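Local coordinates for protein serine protease pet (Escherichia coli, PDB 4OM9) that probably cleaves host proteins such as alpha-fodrin as a secreted serine protease, an autotransporter enterotoxin of enteroaggregative Escherichia coli, at residues V465-N476 against N493-D501. Numbering follows the deposited sequence.
Sequences VNNQNNYIYHGN and NARLILDGD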
ATOM      1  N   VAL A 465      12.242  10.139 -12.464  1.00 29.78           N
ATOM      2  CA  VAL A 465      11.241  11.109 -12.045  1.00 29.05           C
ATOM      3  C   VAL A 465      11.952  12.201 -11.308  1.00 30.26           C
ATOM      4  O   VAL A 465      12.472  11.969 -10.221  1.00 30.50           O
ATOM      5  CB  VAL A 465      10.172  10.505 -11.125  1.00 31.45           C
ATOM      6  CG1 VAL A 465       9.111  11.550 -10.808  1.00 29.36           C
ATOM      7  CG2 VAL A 465       9.576   9.257 -11.747  1.00 27.88           C
ATOM      8  N   ASN A 466      12.004  13.388 -11.892  1.00 28.68           N
ATOM      9  CA  ASN A 466      12.850  14.432 -11.328  1.00 31.34           C
ATOM     10  C   ASN A 466      12.098  15.711 -11.015  1.00 28.97           C
ATOM     11  O   ASN A 466      12.571  16.799 -11.281  1.00 31.12           O
ATOM     12  CB  ASN A 466      14.041  14.716 -12.257  1.00 28.58           C
ATOM     13  CG  ASN A 466      13.626  15.084 -13.636  1.00 31.37           C
ATOM     14  OD1 ASN A 466      12.429  15.209 -13.914  1.00 33.11           O
ATOM     15  ND2 ASN A 466      14.605  15.275 -14.534  1.00 29.90           N
ATOM     16  N   ASN A 467      10.925  15.564 -10.421  1.00 29.81           N
ATOM     17  CA  ASN A 467      10.242  16.691  -9.810  1.00 34.75           C
ATOM     18  C   ASN A 467      11.130  17.503  -8.851  1.00 35.73           C
ATOM     19  O   ASN A 467      11.983  16.953  -8.127  1.00 33.06           O
ATOM     20  CB  ASN A 467       9.019  16.192  -9.060  1.00 31.39           C
ATOM     21  CG  ASN A 467       9.370  15.137  -8.048  1.00 32.16           C
ATOM     22  OD1 ASN A 467       9.822  14.049  -8.412  1.00 29.29           O
ATOM     23  ND2 ASN A 467       9.168  15.447  -6.759  1.00 29.36           N
ATOM     24  N   GLN A 468      10.915  18.814  -8.843  1.00 39.06           N
ATOM     25  CA  GLN A 468      11.683  19.715  -7.999  1.00 43.18           C
ATOM     26  C   GLN A 468      10.847  20.198  -6.815  1.00 45.04           C
ATOM     27  O   GLN A 468      11.343  20.878  -5.913  1.00 47.60           O
ATOM     28  CB  GLN A 468      12.188  20.900  -8.816  1.00 46.06           C
ATOM     29  CG  GLN A 468      13.078  20.499  -9.986  1.00 44.30           C
ATOM     30  CD  GLN A 468      13.658  21.701 -10.715  1.00 56.24           C
ATOM     31  OE1 GLN A 468      13.191  22.075 -11.791  1.00 60.38           O
ATOM     32  NE2 GLN A 468      14.681  22.314 -10.128  1.00 58.28           N
ATOM     33  N   ASN A 469       9.568  19.850  -6.835  1.00 43.60           N
ATOM     34  CA  ASN A 469       8.674  20.211  -5.758  1.00 42.56           C
ATOM     35  C   ASN A 469       7.923  18.989  -5.319  1.00 41.56           C
ATOM     36  O   ASN A 469       8.040  17.929  -5.940  1.00 38.69           O
ATOM     37  CB  ASN A 469       7.692  21.296  -6.187  1.00 45.23           C
ATOM     38  CG  ASN A 469       8.338  22.364  -7.038  1.00 55.40           C
ATOM     39  OD1 ASN A 469       7.985  22.542  -8.214  1.00 60.07           O
ATOM     40  ND2 ASN A 469       9.289  23.092  -6.451  1.00 49.10           N
ATOM     41  N   ASN A 470       7.159  19.148  -4.240  1.00 35.95           N
ATOM     42  CA  ASN A 470       6.355  18.074  -3.696  1.00 32.22           C
ATOM     43  C   ASN A 470       5.426  17.510  -4.750  1.00 31.86           C
ATOM     44  O   ASN A 470       4.644  18.242  -5.367  1.00 30.18           O
ATOM     45  CB  ASN A 470       5.532  18.561  -2.509  1.00 32.58           C
ATOM     46  CG  ASN A 470       6.331  18.639  -1.223  1.00 37.02           C
ATOM     47  OD1 ASN A 470       7.535  18.351  -1.185  1.00 41.83           O
ATOM     48  ND2 ASN A 470       5.663  19.050  -0.161  1.00 39.30           N
ATOM     49  N   TYR A 471       5.531  16.207  -4.956  1.00 32.72           N
ATOM     50  CA  TYR A 471       4.725  15.531  -5.948  1.00 28.71           C
ATOM     51  C   TYR A 471       4.452  14.100  -5.486  1.00 30.82           C
ATOM     52  O   TYR A 471       5.346  13.420  -4.946  1.00 30.42           O
ATOM     53  CB  TYR A 471       5.408  15.538  -7.326  1.00 28.06           C
ATOM     54  CG  TYR A 471       4.923  14.396  -8.186  1.00 28.19           C
ATOM     55  CD1 TYR A 471       3.679  14.439  -8.816  1.00 26.84           C
ATOM     56  CD2 TYR A 471       5.690  13.256  -8.336  1.00 28.47           C
ATOM     57  CE1 TYR A 471       3.225  13.366  -9.583  1.00 26.17           C
ATOM     58  CE2 TYR A 471       5.253  12.203  -9.094  1.00 28.15           C
ATOM     59  CZ  TYR A 471       4.024  12.255  -9.715  1.00 25.93           C
ATOM     60  OH  TYR A 471       3.622  11.169 -10.454  1.00 25.42           O
ATOM     61  N   ILE A 472       3.213  13.648  -5.664  1.00 27.93           N
ATOM     62  CA  ILE A 472       2.881  12.277  -5.305  1.00 27.68           C
ATOM     63  C   ILE A 472       2.531  11.449  -6.540  1.00 26.85           C
ATOM     64  O   ILE A 472       1.638  11.804  -7.287  1.00 26.54           O
ATOM     65  CB  ILE A 472       1.712  12.211  -4.308  1.00 28.14           C
ATOM     66  CG1 ILE A 472       1.942  13.195  -3.162  1.00 30.23           C
ATOM     67  CG2 ILE A 472       1.560  10.788  -3.781  1.00 28.07           C
ATOM     68  CD1 ILE A 472       0.893  13.119  -2.045  1.00 29.81           C
ATOM     69  N   TYR A 473       3.258  10.352  -6.741  1.00 29.06           N
ATOM     70  CA  TYR A 473       2.899   9.372  -7.751  1.00 26.90           C
ATOM     71  C   TYR A 473       1.936   8.404  -7.093  1.00 28.77           C
ATOM     72  O   TYR A 473       2.305   7.719  -6.121  1.00 30.83           O
ATOM     73  CB  TYR A 473       4.134   8.651  -8.303  1.00 26.64           C
ATOM     74  CG  TYR A 473       3.818   7.549  -9.295  1.00 27.07           C
ATOM     75  CD1 TYR A 473       2.995   7.792 -10.410  1.00 25.07           C
ATOM     76  CD2 TYR A 473       4.358   6.271  -9.140  1.00 26.18           C
ATOM     77  CE1 TYR A 473       2.709   6.786 -11.318  1.00 24.71           C
ATOM     78  CE2 TYR A 473       4.078   5.258 -10.039  1.00 26.03           C
ATOM     79  CZ  TYR A 473       3.258   5.519 -11.133  1.00 28.28           C
ATOM     80  OH  TYR A 473       2.971   4.504 -12.027  1.00 27.47           O
ATOM     81  N   HIS A 474       0.693   8.395  -7.584  1.00 25.80           N
ATOM     82  CA  HIS A 474      -0.355   7.527  -7.076  1.00 25.92           C
ATOM     83  C   HIS A 474      -0.326   6.136  -7.727  1.00 25.61           C
ATOM     84  O   HIS A 474      -1.007   5.224  -7.268  1.00 25.81           O
ATOM     85  CB  HIS A 474      -1.734   8.146  -7.313  1.00 25.86           C
ATOM     86  CG  HIS A 474      -2.062   9.330  -6.441  1.00 27.85           C
ATOM     87  ND1 HIS A 474      -2.066   9.277  -5.060  1.00 27.13           N
ATOM     88  CD2 HIS A 474      -2.493  10.573  -6.776  1.00 26.49           C
ATOM     89  CE1 HIS A 474      -2.441  10.456  -4.580  1.00 27.64           C
ATOM     90  NE2 HIS A 474      -2.706  11.253  -5.597  1.00 27.26           N
ATOM     91  N   GLY A 475       0.427   5.977  -8.815  1.00 27.51           N
ATOM     92  CA  GLY A 475       0.419   4.728  -9.571  1.00 29.68           C
ATOM     93  C   GLY A 475       1.450   3.707  -9.108  1.00 31.50           C
ATOM     94  O   GLY A 475       2.109   3.893  -8.074  1.00 28.25           O
ATOM     95  N   ASN A 476       1.622   2.632  -9.873  1.00 31.00           N
ATOM     96  CA  ASN A 476       2.585   1.605  -9.487  1.00 30.45           C
ATOM     97  C   ASN A 476       3.805   1.484 -10.414  1.00 31.95           C
ATOM     98  O   ASN A 476       3.892   2.139 -11.454  1.00 29.87           O
ATOM     99  CB  ASN A 476       1.904   0.244  -9.398  1.00 31.33           C
ATOM    100  CG  ASN A 476       0.570   0.309  -8.701  1.00 33.01           C
ATOM    101  OD1 ASN A 476       0.498   0.608  -7.510  1.00 34.01           O
ATOM    102  ND2 ASN A 476      -0.508   0.028  -9.446  1.00 30.11           N
ATOM    103  N   ASN A 493      13.446  20.160  -0.916  1.00 50.79           N
ATOM    104  CA  ASN A 493      12.008  20.293  -1.079  1.00 50.37           C
ATOM    105  C   ASN A 493      11.496  19.490  -2.269  1.00 47.95           C
ATOM    106  O   ASN A 493      10.289  19.348  -2.462  1.00 44.61           O
ATOM    107  CB  ASN A 493      11.633  21.767  -1.205  1.00 55.05           C
ATOM    108  CG  ASN A 493      11.909  22.541   0.077  1.00 56.37           C
ATOM    109  OD1 ASN A 493      12.137  21.948   1.130  1.00 57.15           O
ATOM    110  ND2 ASN A 493      11.889  23.869  -0.008  1.00 68.12           N
ATOM    111  N   ALA A 494      12.421  18.928  -3.037  1.00 36.44           N
ATOM    112  CA  ALA A 494      12.055  18.132  -4.201  1.00 33.91           C
ATOM    113  C   ALA A 494      11.604  16.723  -3.809  1.00 33.29           C
ATOM    114  O   ALA A 494      12.182  15.720  -4.251  1.00 30.86           O
ATOM    115  CB  ALA A 494      13.223  18.063  -5.177  1.00 34.38           C
ATOM    116  N   ARG A 495      10.552  16.649  -2.999  1.00 34.63           N
ATOM    117  CA  ARG A 495      10.118  15.375  -2.440  1.00 34.22           C
ATOM    118  C   ARG A 495       9.292  14.581  -3.423  1.00 34.48           C
ATOM    119  O   ARG A 495       8.233  15.025  -3.853  1.00 32.13           O
ATOM    120  CB  ARG A 495       9.309  15.588  -1.155  1.00 36.12           C
ATOM    121  CG  ARG A 495      10.157  15.936   0.055  1.00 44.66           C
ATOM    122  CD  ARG A 495       9.322  16.189   1.293  1.00 39.69           C
ATOM    123  NE  ARG A 495       9.517  17.544   1.790  1.00 40.42           N
ATOM    124  CZ  ARG A 495      10.415  17.883   2.707  1.00 55.56           C
ATOM    125  NH1 ARG A 495      11.221  16.967   3.240  1.00 58.36           N
ATOM    126  NH2 ARG A 495      10.507  19.152   3.086  1.00 56.63           N
ATOM    127  N   LEU A 496       9.810  13.408  -3.785  1.00 30.90           N
ATOM    128  CA  LEU A 496       9.068  12.408  -4.538  1.00 28.89           C
ATOM    129  C   LEU A 496       8.409  11.452  -3.553  1.00 29.00           C
ATOM    130  O   LEU A 496       9.097  10.764  -2.780  1.00 29.37           O
ATOM    131  CB  LEU A 496       9.978  11.645  -5.494  1.00 28.46           C
ATOM    132  CG  LEU A 496       9.297  10.461  -6.180  1.00 27.79           C
ATOM    133  CD1 LEU A 496       8.069  10.932  -6.950  1.00 27.32           C
ATOM    134  CD2 LEU A 496      10.252   9.683  -7.083  1.00 27.57           C
ATOM    135  N   ILE A 497       7.076  11.433  -3.582  1.00 28.77           N
ATOM    136  CA  ILE A 497       6.267  10.620  -2.682  1.00 28.97           C
ATOM    137  C   ILE A 497       5.556   9.497  -3.439  1.00 28.49           C
ATOM    138  O   ILE A 497       4.789   9.753  -4.351  1.00 27.76           O
ATOM    139  CB  ILE A 497       5.234  11.496  -1.958  1.00 30.65           C
ATOM    140  CG1 ILE A 497       5.953  12.618  -1.208  1.00 32.05           C
ATOM    141  CG2 ILE A 497       4.380  10.655  -1.014  1.00 31.06           C
ATOM    142  CD1 ILE A 497       5.184  13.928  -1.162  1.00 32.14           C
ATOM    143  N   LEU A 498       5.840   8.252  -3.084  1.00 28.31           N
ATOM    144  CA  LEU A 498       5.210   7.120  -3.751  1.00 27.80           C
ATOM    145  C   LEU A 498       4.097   6.576  -2.864  1.00 29.58           C
ATOM    146  O   LEU A 498       4.364   6.178  -1.705  1.00 30.87           O
ATOM    147  CB  LEU A 498       6.229   6.028  -4.066  1.00 27.75           C
ATOM    148  CG  LEU A 498       7.192   6.162  -5.268  1.00 31.44           C
ATOM    149  CD1 LEU A 498       7.011   7.465  -6.103  1.00 28.10           C
ATOM    150  CD2 LEU A 498       8.637   5.978  -4.841  1.00 27.82           C
ATOM    151  N   ASP A 499       2.877   6.590  -3.416  1.00 34.49           N
ATOM    152  CA  ASP A 499       1.593   6.229  -2.777  1.00 38.62           C
ATOM    153  C   ASP A 499       1.076   4.868  -3.185  1.00 37.12           C
ATOM    154  O   ASP A 499       0.038   4.402  -2.675  1.00 36.91           O
ATOM    155  CB  ASP A 499       0.488   7.227  -3.178  1.00 41.85           C
ATOM    156  CG  ASP A 499      -0.086   7.942  -2.014  1.00 41.87           C
ATOM    157  OD1 ASP A 499       0.454   7.737  -0.919  1.00 51.85           O
ATOM    158  OD2 ASP A 499      -1.043   8.718  -2.182  1.00 42.31           O
ATOM    159  N   GLY A 500       1.718   4.296  -4.200  1.00 28.85           N
ATOM    160  CA  GLY A 500       1.279   3.035  -4.768  1.00 28.44           C
ATOM    161  C   GLY A 500       2.297   1.943  -4.518  1.00 29.95           C
ATOM    162  O   GLY A 500       3.244   2.130  -3.757  1.00 29.29           O
ATOM    163  N   ASP A 501       2.101   0.802  -5.164  1.00 30.25           N
ATOM    164  CA  ASP A 501       3.023  -0.315  -5.024  1.00 33.36           C
ATOM    165  C   ASP A 501       4.210  -0.164  -5.966  1.00 31.88           C
ATOM    166  O   ASP A 501       4.047   0.140  -7.163  1.00 28.55           O
ATOM    167  CB  ASP A 501       2.301  -1.639  -5.288  1.00 33.48           C
ATOM    168  CG  ASP A 501       1.240  -1.914  -4.271  1.00 33.93           C
ATOM    169  OD1 ASP A 501       1.572  -1.904  -3.063  1.00 37.21           O
ATOM    170  OD2 ASP A 501       0.071  -2.116  -4.666  1.00 39.91           O
TER
HETATM  171  O   HOH W   1       7.786  21.259  -2.380  1.00 39.79           O
HETATM  172  O   HOH W   2       3.769   5.256  -6.288  1.00 30.72           O
HETATM  173  O   HOH W   3      -2.273   5.307  -4.654  1.00 30.72           O
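A494 meets the loop before strand 471-473 where two successive coils of the passenger domain's right-handed parallel beta-helix stack; its CB lies 3.4 Å from N467 O. The inverse gamma turn centred on A494 leads into R495, whose carbonyl oxygen accepts the first rung bond, from Y471 N. Next to the R495 carbonyl, N467 ND2 bonds to N469 O within its own loop, nearly straight at 175°, linking the side chain to the backbone two residues on. L496 enters the coil interior with CG anti to its backbone N (chi1 172°), which lays CD1 at the edge of the Y471 ring, near its plane, 3.6 Å from Y471 CD2, while V465 CG1 closes on the same methyl. The Y471 hydroxyl reaches on to I443 O. I497 takes the other face, its CD1 3.9 Å from I472 CG1, and its N and O bond to Y471 O and Y473 N, the regular parallel ladder. L498 returns to the interior, CD1 against Y473 CB. D499 N closes the ladder on Y473 O; its carboxylate lies beside the H474 imidazole, the planes 33° apart. H474 ND1 gives D499 OD2 a weak, bent bond; H519 ND1 also bonds OD2, and H474 NE2 goes to D622. At G500 a water accepts from the backbone N and donates to Y473 O and G475 O. D501 N ends the walk on N476 OD1, 2.8 Å away, in the carbonyl plane on a lone pair.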